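Local atomic coordinates of malarial CLPB2 atpase/hsp101 protein (Plasmodium falciparum, PDB entry 4IRF), a protein that probably uses ATP binding and hydrolysis to unfold and translocate proteins as a ClpB-type chaperone, represented here by its N-terminal cargo-binding domain. Residues 51-56 with 113-118. Sequence-based numbering, arbitrary orientation.
Sequences STLFKE and DVEHLL
L53 meets E115 and L118 where two helices cross, a worked example of how a few long side chains can bridge well-separated axes: those of 51-56 and 114-118 approach to 11.5 Å and cross at -71°. The leucine points at the second helix, and having CG anti to its own backbone nitrogen (chi1 -159°) carries its branched end across the gap, where the two methyls go mainly to different partners. CD1 of L53 comes up against the bent chain of E115, 3.3 Å from OE2 and 3.8 Å from CG of that residue, so the acid offers its aliphatic part as well as its carboxylate. This carboxylate is buried yet satisfied: OE2 of E115 is hydrogen-bonded to the hydroxyl of Y49, one turn before L53, and OE1 forms a salt bridge with K148. D113 pairs with K148 too, and also with R15; these positive charges probably favour the ionised form of both acids. CD2 of L53 turns to CD2 of L118, 4.0 Å away, the two leucines reaching toward each other tip to tip.

One residue on, F54 starts off to one side of the second helix, but its ring end comes nearer, until CZ of F54 lies 3.6 Å from CD1 of L118. L118 thus serves both residues, one methyl for each.

Within the Clp N-terminal (Clp R) domain, this buried contact joins helix 48-56 to helix 114-121. Helix 37-46 packs against F54, V114 and L117, helix 138-151 touches E115 and L118, and helix 14-29 meets V114 and L117, while the loop residues V59 and L136 adjoin F54.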
loop_
_atom_site.group_PDB
_atom_site.type_symbol
_atom_site.label_atom_id
_atom_site.label_comp_id
_atom_site.label_asym_id
_atom_site.label_seq_id
_atom_site.Cartn_x
_atom_site.Cartn_y
_atom_site.Cartn_z
ATOM N N SER A 51 8.048 1.038 -6.318
ATOM C CA SER A 51 9.405 1.503 -5.999
ATOM C C SER A 51 9.800 2.685 -6.878
ATOM O O SER A 51 10.408 3.646 -6.420
ATOM C CB SER A 51 10.422 0.361 -6.112
ATOM O OG SER A 51 10.384 -0.251 -7.391
ATOM N N THR A 52 9.441 2.595 -8.148
ATOM C CA THR A 52 9.612 3.712 -9.074
ATOM C C THR A 52 8.813 4.947 -8.642
ATOM O O THR A 52 9.300 6.077 -8.709
ATOM C CB THR A 52 9.165 3.302 -10.452
ATOM O OG1 THR A 52 9.927 2.161 -10.865
ATOM C CG2 THR A 52 9.338 4.446 -11.441
ATOM N N LEU A 53 7.578 4.732 -8.185
ATOM C CA LEU A 53 6.775 5.841 -7.696
ATOM C C LEU A 53 7.439 6.617 -6.559
ATOM O O LEU A 53 7.487 7.855 -6.586
ATOM C CB LEU A 53 5.394 5.339 -7.242
ATOM C CG LEU A 53 4.388 6.490 -7.229
ATOM C CD1 LEU A 53 3.699 6.595 -8.593
ATOM C CD2 LEU A 53 3.385 6.330 -6.110
ATOM N N PHE A 54 7.952 5.888 -5.566
ATOM C CA PHE A 54 8.553 6.496 -4.401
ATOM C C PHE A 54 9.833 7.226 -4.799
ATOM O O PHE A 54 10.134 8.288 -4.256
ATOM C CB PHE A 54 8.871 5.437 -3.348
ATOM C CG PHE A 54 7.688 5.046 -2.498
ATOM C CD1 PHE A 54 6.941 6.003 -1.836
ATOM C CD2 PHE A 54 7.321 3.715 -2.377
ATOM C CE1 PHE A 54 5.830 5.629 -1.053
ATOM C CE2 PHE A 54 6.212 3.346 -1.609
ATOM C CZ PHE A 54 5.482 4.302 -0.946
ATOM N N LYS A 55 10.569 6.633 -5.736
ATOM C CA LYS A 55 11.822 7.212 -6.224
ATOM C C LYS A 55 11.559 8.607 -6.792
ATOM O O LYS A 55 12.175 9.600 -6.363
ATOM C CB LYS A 55 12.457 6.299 -7.282
ATOM N N GLU A 56 10.609 8.683 -7.719
ATOM C CA GLU A 56 10.241 9.947 -8.360
ATOM C C GLU A 56 9.765 11.027 -7.408
ATOM O O GLU A 56 9.758 12.212 -7.751
ATOM C CB GLU A 56 9.144 9.704 -9.375
ATOM C CG GLU A 56 9.554 8.825 -10.521
ATOM C CD GLU A 56 8.433 8.688 -11.512
ATOM O OE1 GLU A 56 7.398 9.361 -11.307
ATOM O OE2 GLU A 56 8.577 7.917 -12.483
ATOM N N ASP A 113 -5.333 1.869 -9.470
ATOM C CA ASP A 113 -3.895 1.699 -9.687
ATOM C C ASP A 113 -3.144 1.855 -8.371
ATOM O O ASP A 113 -3.722 2.106 -7.312
ATOM C CB ASP A 113 -3.393 2.730 -10.731
ATOM C CG ASP A 113 -2.160 2.251 -11.490
ATOM O OD1 ASP A 113 -1.386 1.448 -10.944
ATOM O OD2 ASP A 113 -1.962 2.689 -12.645
ATOM N N VAL A 114 -1.828 1.724 -8.436
ATOM C CA VAL A 114 -0.995 1.812 -7.250
ATOM C C VAL A 114 -1.096 3.131 -6.499
ATOM O O VAL A 114 -1.058 3.136 -5.279
ATOM C CB VAL A 114 0.483 1.491 -7.607
ATOM C CG1 VAL A 114 1.332 1.450 -6.374
ATOM C CG2 VAL A 114 0.553 0.153 -8.291
ATOM N N GLU A 115 -1.217 4.256 -7.218
ATOM C CA GLU A 115 -1.331 5.547 -6.539
ATOM C C GLU A 115 -2.614 5.618 -5.727
ATOM O O GLU A 115 -2.667 6.299 -4.701
ATOM C CB GLU A 115 -1.381 6.686 -7.558
ATOM C CG GLU A 115 -0.073 6.871 -8.353
ATOM C CD GLU A 115 0.044 5.971 -9.579
ATOM O OE1 GLU A 115 -0.724 4.990 -9.743
ATOM O OE2 GLU A 115 0.950 6.259 -10.411
ATOM N N HIS A 116 -3.663 4.973 -6.218
ATOM C CA HIS A 116 -4.958 5.002 -5.527
ATOM C C HIS A 116 -4.899 4.151 -4.262
ATOM O O HIS A 116 -5.416 4.546 -3.217
ATOM C CB HIS A 116 -6.059 4.534 -6.478
ATOM C CG HIS A 116 -6.089 5.345 -7.740
ATOM N ND1 HIS A 116 -5.861 4.792 -8.980
ATOM C CD2 HIS A 116 -6.243 6.676 -7.935
ATOM C CE1 HIS A 116 -5.911 5.751 -9.897
ATOM N NE2 HIS A 116 -6.142 6.899 -9.288
ATOM N N LEU A 117 -4.204 3.028 -4.358
ATOM C CA LEU A 117 -3.931 2.185 -3.208
ATOM C C LEU A 117 -3.084 2.966 -2.221
ATOM O O LEU A 117 -3.349 2.959 -1.000
ATOM C CB LEU A 117 -3.249 0.890 -3.672
ATOM C CG LEU A 117 -2.984 -0.165 -2.632
ATOM C CD1 LEU A 117 -4.276 -0.580 -1.917
ATOM C CD2 LEU A 117 -2.375 -1.347 -3.332
ATOM N N LEU A 118 -2.092 3.710 -2.733
ATOM C CA LEU A 118 -1.259 4.525 -1.859
ATOM C C LEU A 118 -2.124 5.521 -1.072
ATOM O O LEU A 118 -1.965 5.678 0.150
ATOM C CB LEU A 118 -0.139 5.230 -2.666
ATOM C CG LEU A 118 0.905 5.944 -1.803
ATOM C CD1 LEU A 118 1.937 4.977 -1.286
ATOM C CD2 LEU A 118 1.555 7.055 -2.610
#